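Long-range contact in nucleoporin NUP116 (Candida glabrata, PDB 3NF5), which probably serves as a structural constituent of the nuclear pore, this chain being its C-terminal, pore-targeting domain: residues 123-137 against 141-153. Residues are numbered along the deposited sequence; the frame is centred on the assembly and turned at random. Where two conformers were deposited one is given.
Sequences MERYSEKLKKIPHTH and YDPASGTYCFTVD
Leu130 sends its two methyls to two tyrosines: CD2 lies 3.9 Å from the centroid of the Tyr148 ring, only 8° off the normal, and CD1 sits over a face of Tyr141, nearer the rim; both are CH-pi contacts. Tyr126 adds a T-shaped stack, its edge turned to the face of Tyr141 with planes nearly perpendicular; CG anti to the backbone N (chi1 -173°) brings CD2 within 3.6 Å of Tyr141 OH, which is hydrogen-bonded to Cys104 O. At the start of the segment, selenomethionine Met123 packs CG 3.8 Å from Pro143 CB.

Polar contacts gather at the C-terminal end of the helix and beyond. His137 and Thr151 form an antiparallel hydrogen-bonded pair, with His137 N to Thr151 O at 2.7 Å and Thr151 N to His137 O at 2.9 Å. The His137 ring donates from NE2 to Asp153 OD2 (3.0 Å), nearly straight at 174°; the oxygen lies in the imidazole plane, whereas the nitrogen stands above the carboxylate plane. One water joins Leu130 O, Thr136 OG1 and Tyr148 OH (2.6 Å), bridging helix, turn and strand, while Thr136 OG1 also donates to Ile133 O across a type II turn.

Within this Nup98-type autopeptidase-family domain, helix 122-132 thus packs against hairpin 137-142/147-152, whose first strand is outermost in the six-stranded antiparallel sheet; strand 97-101 pairs with the inner side of 147-152.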
loop_
_atom_site.group_PDB
_atom_site.type_symbol
_atom_site.label_atom_id
_atom_site.label_comp_id
_atom_site.label_asym_id
_atom_site.label_seq_id
_atom_site.Cartn_x
_atom_site.Cartn_y
_atom_site.Cartn_z
HETATM N N MSE A 123 -10.712 -11.981 -17.396
HETATM C CA MSE A 123 -10.265 -10.633 -17.046
HETATM C C MSE A 123 -11.391 -9.682 -16.659
HETATM O O MSE A 123 -11.295 -8.978 -15.618
HETATM C CB MSE A 123 -9.412 -10.033 -18.177
HETATM C CG MSE A 123 -8.062 -10.653 -18.309
HETATM SE SE MSE A 123 -7.091 -10.871 -16.579
HETATM C CE MSE A 123 -5.335 -10.921 -17.368
ATOM N N GLU A 124 -12.458 -9.668 -17.472
ATOM C CA GLU A 124 -13.616 -8.803 -17.205
ATOM C C GLU A 124 -14.366 -9.266 -15.965
ATOM O O GLU A 124 -14.890 -8.451 -15.203
ATOM C CB GLU A 124 -14.590 -8.723 -18.401
ATOM N N ARG A 125 -14.417 -10.584 -15.748
ATOM C CA ARG A 125 -15.053 -11.071 -14.541
ATOM C C ARG A 125 -14.261 -10.647 -13.306
ATOM O O ARG A 125 -14.861 -10.328 -12.294
ATOM C CB ARG A 125 -15.275 -12.619 -14.592
ATOM C CG ARG A 125 -16.346 -13.044 -15.608
ATOM C CD ARG A 125 -16.769 -14.533 -15.428
ATOM N NE ARG A 125 -15.658 -15.449 -15.621
ATOM C CZ ARG A 125 -15.240 -15.943 -16.795
ATOM N NH1 ARG A 125 -15.831 -15.625 -17.943
ATOM N NH2 ARG A 125 -14.205 -16.772 -16.810
ATOM N N TYR A 126 -12.938 -10.678 -13.375
ATOM C CA TYR A 126 -12.075 -10.260 -12.278
ATOM C C TYR A 126 -12.249 -8.732 -11.978
ATOM O O TYR A 126 -12.297 -8.342 -10.813
ATOM C CB TYR A 126 -10.602 -10.577 -12.620
ATOM C CG TYR A 126 -9.586 -10.345 -11.482
ATOM C CD1 TYR A 126 -9.865 -10.705 -10.168
ATOM C CD2 TYR A 126 -8.355 -9.759 -11.744
ATOM C CE1 TYR A 126 -8.897 -10.482 -9.115
ATOM C CE2 TYR A 126 -7.402 -9.539 -10.733
ATOM C CZ TYR A 126 -7.668 -9.917 -9.422
ATOM O OH TYR A 126 -6.693 -9.709 -8.457
ATOM N N SER A 127 -12.336 -7.891 -13.005
ATOM C CA SER A 127 -12.590 -6.433 -12.784
ATOM C C SER A 127 -13.922 -6.249 -12.061
ATOM O O SER A 127 -14.001 -5.493 -11.053
ATOM C CB SER A 127 -12.669 -5.650 -14.088
ATOM O OG SER A 127 -11.535 -5.827 -14.845
ATOM N N GLU A 128 -14.957 -6.958 -12.555
ATOM C CA GLU A 128 -16.299 -6.789 -11.996
ATOM C C GLU A 128 -16.285 -7.204 -10.562
ATOM O O GLU A 128 -16.840 -6.485 -9.729
ATOM C CB GLU A 128 -17.409 -7.513 -12.792
ATOM C CG GLU A 128 -17.581 -6.900 -14.187
ATOM C CD GLU A 128 -17.990 -5.416 -14.132
ATOM O OE1 GLU A 128 -19.012 -5.115 -13.461
ATOM O OE2 GLU A 128 -17.244 -4.557 -14.710
ATOM N N LYS A 129 -15.549 -8.269 -10.207
ATOM C CA LYS A 129 -15.485 -8.598 -8.800
ATOM C C LYS A 129 -14.645 -7.560 -8.023
ATOM O O LYS A 129 -15.013 -7.202 -6.900
ATOM C CB LYS A 129 -15.021 -10.053 -8.512
ATOM C CG LYS A 129 -15.501 -10.494 -7.120
ATOM C CD LYS A 129 -15.573 -11.997 -6.916
ATOM C CE LYS A 129 -16.308 -12.349 -5.640
ATOM N NZ LYS A 129 -16.166 -13.808 -5.315
ATOM N N LEU A 130 -13.567 -7.054 -8.605
ATOM C CA LEU A 130 -12.787 -5.999 -7.924
ATOM C C LEU A 130 -13.675 -4.755 -7.581
ATOM O O LEU A 130 -13.506 -4.139 -6.508
ATOM C CB LEU A 130 -11.535 -5.617 -8.719
ATOM C CG LEU A 130 -10.356 -6.593 -8.843
ATOM C CD1 LEU A 130 -9.423 -6.166 -9.930
ATOM C CD2 LEU A 130 -9.547 -6.722 -7.583
ATOM N N LYS A 131 -14.633 -4.445 -8.446
ATOM C CA LYS A 131 -15.552 -3.272 -8.260
ATOM C C LYS A 131 -16.436 -3.432 -7.056
ATOM O O LYS A 131 -16.917 -2.420 -6.472
ATOM C CB LYS A 131 -16.444 -3.087 -9.508
ATOM C CG LYS A 131 -15.647 -2.512 -10.681
ATOM C CD LYS A 131 -16.542 -2.158 -11.879
ATOM C CE LYS A 131 -15.678 -1.829 -13.103
ATOM N NZ LYS A 131 -16.545 -1.800 -14.307
ATOM N N LYS A 132 -16.672 -4.702 -6.670
ATOM C CA LYS A 132 -17.532 -5.030 -5.541
ATOM C C LYS A 132 -16.889 -5.038 -4.165
ATOM O O LYS A 132 -17.620 -5.046 -3.182
ATOM C CB LYS A 132 -18.234 -6.369 -5.730
ATOM C CG LYS A 132 -19.168 -6.382 -6.871
ATOM C CD LYS A 132 -19.868 -7.744 -7.061
ATOM C CE LYS A 132 -20.327 -7.903 -8.535
ATOM N NZ LYS A 132 -21.189 -9.067 -8.571
ATOM N N ILE A 133 -15.560 -4.915 -4.084
ATOM C CA ILE A 133 -14.896 -4.971 -2.779
ATOM C C ILE A 133 -15.412 -3.908 -1.831
ATOM O O ILE A 133 -15.348 -2.679 -2.147
ATOM C CB ILE A 133 -13.370 -4.897 -2.847
ATOM C CG1 ILE A 133 -12.841 -6.015 -3.753
ATOM C CG2 ILE A 133 -12.854 -4.945 -1.427
ATOM C CD1 ILE A 133 -11.289 -6.005 -4.020
ATOM N N PRO A 134 -15.937 -4.363 -0.673
ATOM C CA PRO A 134 -16.427 -3.393 0.237
ATOM C C PRO A 134 -15.363 -2.363 0.716
ATOM O O PRO A 134 -14.137 -2.676 0.887
ATOM C CB PRO A 134 -17.028 -4.246 1.358
ATOM C CG PRO A 134 -17.518 -5.412 0.583
ATOM C CD PRO A 134 -16.338 -5.705 -0.244
ATOM N N HIS A 135 -15.854 -1.124 0.769
ATOM C CA HIS A 135 -15.119 0.048 1.310
ATOM C C HIS A 135 -14.010 0.476 0.421
ATOM O O HIS A 135 -13.016 1.004 0.876
ATOM C CB HIS A 135 -14.555 -0.259 2.684
ATOM C CG HIS A 135 -15.604 -0.412 3.727
ATOM N ND1 HIS A 135 -16.297 0.676 4.230
ATOM C CD2 HIS A 135 -16.082 -1.505 4.366
ATOM C CE1 HIS A 135 -17.160 0.246 5.135
ATOM N NE2 HIS A 135 -17.045 -1.068 5.237
ATOM N N THR A 136 -14.179 0.236 -0.871
ATOM C CA THR A 136 -13.229 0.625 -1.846
ATOM C C THR A 136 -14.050 1.363 -2.882
ATOM O O THR A 136 -15.227 1.116 -2.991
ATOM C CB THR A 136 -12.513 -0.605 -2.509
ATOM O OG1 THR A 136 -13.461 -1.366 -3.270
ATOM C CG2 THR A 136 -11.857 -1.453 -1.497
ATOM N N HIS A 137 -13.425 2.313 -3.552
ATOM C CA HIS A 137 -13.890 2.933 -4.777
ATOM C C HIS A 137 -12.963 2.630 -5.964
ATOM O O HIS A 137 -11.926 3.328 -6.222
ATOM C CB HIS A 137 -13.985 4.448 -4.576
ATOM C CG HIS A 137 -14.874 4.855 -3.437
ATOM N ND1 HIS A 137 -16.237 4.680 -3.466
ATOM C CD2 HIS A 137 -14.591 5.410 -2.231
ATOM C CE1 HIS A 137 -16.760 5.132 -2.336
ATOM N NE2 HIS A 137 -15.780 5.599 -1.575
ATOM N N TYR A 141 -8.306 -1.122 -13.561
ATOM C CA TYR A 141 -7.577 -2.419 -13.558
ATOM C C TYR A 141 -7.078 -2.699 -14.961
ATOM O O TYR A 141 -7.900 -2.713 -15.869
ATOM C CB TYR A 141 -8.463 -3.573 -13.155
ATOM C CG TYR A 141 -7.722 -4.895 -13.291
ATOM C CD1 TYR A 141 -6.627 -5.168 -12.496
ATOM C CD2 TYR A 141 -8.124 -5.857 -14.228
ATOM C CE1 TYR A 141 -5.914 -6.367 -12.628
ATOM C CE2 TYR A 141 -7.464 -7.043 -14.354
ATOM C CZ TYR A 141 -6.336 -7.310 -13.587
ATOM O OH TYR A 141 -5.643 -8.534 -13.712
ATOM N N ASP A 142 -5.770 -2.915 -15.097
ATOM C CA ASP A 142 -5.125 -3.161 -16.359
ATOM C C ASP A 142 -4.710 -4.646 -16.445
ATOM O O ASP A 142 -3.753 -5.087 -15.786
ATOM C CB ASP A 142 -3.924 -2.270 -16.516
ATOM C CG ASP A 142 -3.214 -2.481 -17.845
ATOM O OD1 ASP A 142 -3.557 -3.445 -18.562
ATOM O OD2 ASP A 142 -2.332 -1.671 -18.172
ATOM N N PRO A 143 -5.454 -5.427 -17.242
ATOM C CA PRO A 143 -5.191 -6.858 -17.423
ATOM C C PRO A 143 -3.790 -7.188 -17.955
ATOM O O PRO A 143 -3.286 -8.321 -17.762
ATOM C CB PRO A 143 -6.241 -7.280 -18.460
ATOM C CG PRO A 143 -7.131 -6.178 -18.647
ATOM C CD PRO A 143 -6.573 -4.961 -18.072
ATOM N N ALA A 144 -3.196 -6.241 -18.662
ATOM C CA ALA A 144 -1.871 -6.437 -19.207
ATOM C C ALA A 144 -0.747 -6.321 -18.177
ATOM O O ALA A 144 0.189 -7.122 -18.187
ATOM C CB ALA A 144 -1.642 -5.475 -20.335
ATOM N N SER A 145 -0.819 -5.323 -17.284
ATOM C CA SER A 145 0.226 -5.129 -16.256
ATOM C C SER A 145 -0.166 -5.788 -14.949
ATOM O O SER A 145 0.701 -6.061 -14.120
ATOM C CB SER A 145 0.451 -3.643 -15.970
ATOM O OG SER A 145 -0.770 -3.050 -15.607
ATOM N N GLY A 146 -1.468 -6.027 -14.755
ATOM C CA GLY A 146 -1.983 -6.453 -13.441
ATOM C C GLY A 146 -2.075 -5.344 -12.383
ATOM O O GLY A 146 -2.219 -5.611 -11.208
ATOM N N THR A 147 -2.014 -4.097 -12.797
ATOM C CA THR A 147 -2.176 -2.980 -11.845
ATOM C C THR A 147 -3.651 -2.700 -11.552
ATOM O O THR A 147 -4.473 -2.534 -12.459
ATOM C CB THR A 147 -1.429 -1.731 -12.329
ATOM O OG1 THR A 147 -0.042 -2.040 -12.406
ATOM C CG2 THR A 147 -1.637 -0.538 -11.299
ATOM N N TYR A 148 -3.988 -2.673 -10.281
ATOM C CA TYR A 148 -5.323 -2.407 -9.787
ATOM C C TYR A 148 -5.198 -1.152 -8.952
ATOM O O TYR A 148 -4.348 -1.077 -8.105
ATOM C CB TYR A 148 -5.803 -3.540 -8.943
ATOM C CG TYR A 148 -6.948 -3.342 -7.969
ATOM C CD1 TYR A 148 -8.158 -2.758 -8.339
ATOM C CD2 TYR A 148 -6.831 -3.778 -6.697
ATOM C CE1 TYR A 148 -9.203 -2.632 -7.424
ATOM C CE2 TYR A 148 -7.846 -3.674 -5.815
ATOM C CZ TYR A 148 -9.004 -3.040 -6.170
ATOM O OH TYR A 148 -9.985 -2.934 -5.240
ATOM N N CYS A 149 -6.006 -0.166 -9.281
ATOM C CA CYS A 149 -6.014 1.092 -8.550
ATOM C C CYS A 149 -7.396 1.391 -8.031
ATOM O O CYS A 149 -8.394 1.261 -8.763
ATOM C CB CYS A 149 -5.608 2.249 -9.437
ATOM S SG CYS A 149 -3.934 2.208 -10.017
ATOM N N PHE A 150 -7.448 1.856 -6.779
ATOM C CA PHE A 150 -8.705 2.254 -6.151
ATOM C C PHE A 150 -8.466 3.302 -5.043
ATOM O O PHE A 150 -7.316 3.533 -4.619
ATOM C CB PHE A 150 -9.387 1.035 -5.573
ATOM C CG PHE A 150 -8.633 0.371 -4.459
ATOM C CD1 PHE A 150 -8.987 0.594 -3.116
ATOM C CD2 PHE A 150 -7.577 -0.494 -4.755
ATOM C CE1 PHE A 150 -8.289 -0.051 -2.054
ATOM C CE2 PHE A 150 -6.900 -1.118 -3.765
ATOM C CZ PHE A 150 -7.253 -0.920 -2.378
ATOM N N THR A 151 -9.538 3.949 -4.616
ATOM C CA THR A 151 -9.483 4.878 -3.482
ATOM C C THR A 151 -10.325 4.358 -2.340
ATOM O O THR A 151 -11.224 3.497 -2.522
ATOM C CB THR A 151 -9.884 6.315 -3.845
ATOM O OG1 THR A 151 -11.258 6.374 -4.218
ATOM C CG2 THR A 151 -9.060 6.850 -4.971
ATOM N N VAL A 152 -9.978 4.865 -1.157
ATOM C CA VAL A 152 -10.680 4.598 0.074
ATOM C C VAL A 152 -10.936 5.961 0.684
ATOM O O VAL A 152 -10.125 6.859 0.564
ATOM C CB VAL A 152 -9.846 3.658 0.934
ATOM C CG1 VAL A 152 -9.693 2.304 0.242
ATOM C CG2 VAL A 152 -8.430 4.201 1.199
ATOM N N ASP A 153 -12.121 6.172 1.214
ATOM C CA ASP A 153 -12.486 7.384 1.965
ATOM C C ASP A 153 -11.715 7.571 3.296
ATOM O O ASP A 153 -11.282 8.687 3.691
ATOM C CB ASP A 153 -13.975 7.302 2.302
ATOM C CG ASP A 153 -14.856 7.284 1.105
ATOM O OD1 ASP A 153 -14.469 7.869 0.088
ATOM O OD2 ASP A 153 -15.983 6.715 1.183
HETATM O O HOH W 1 -12.199 -1.852 -5.967
HETATM O O HOH W 2 -13.968 3.998 0.973
#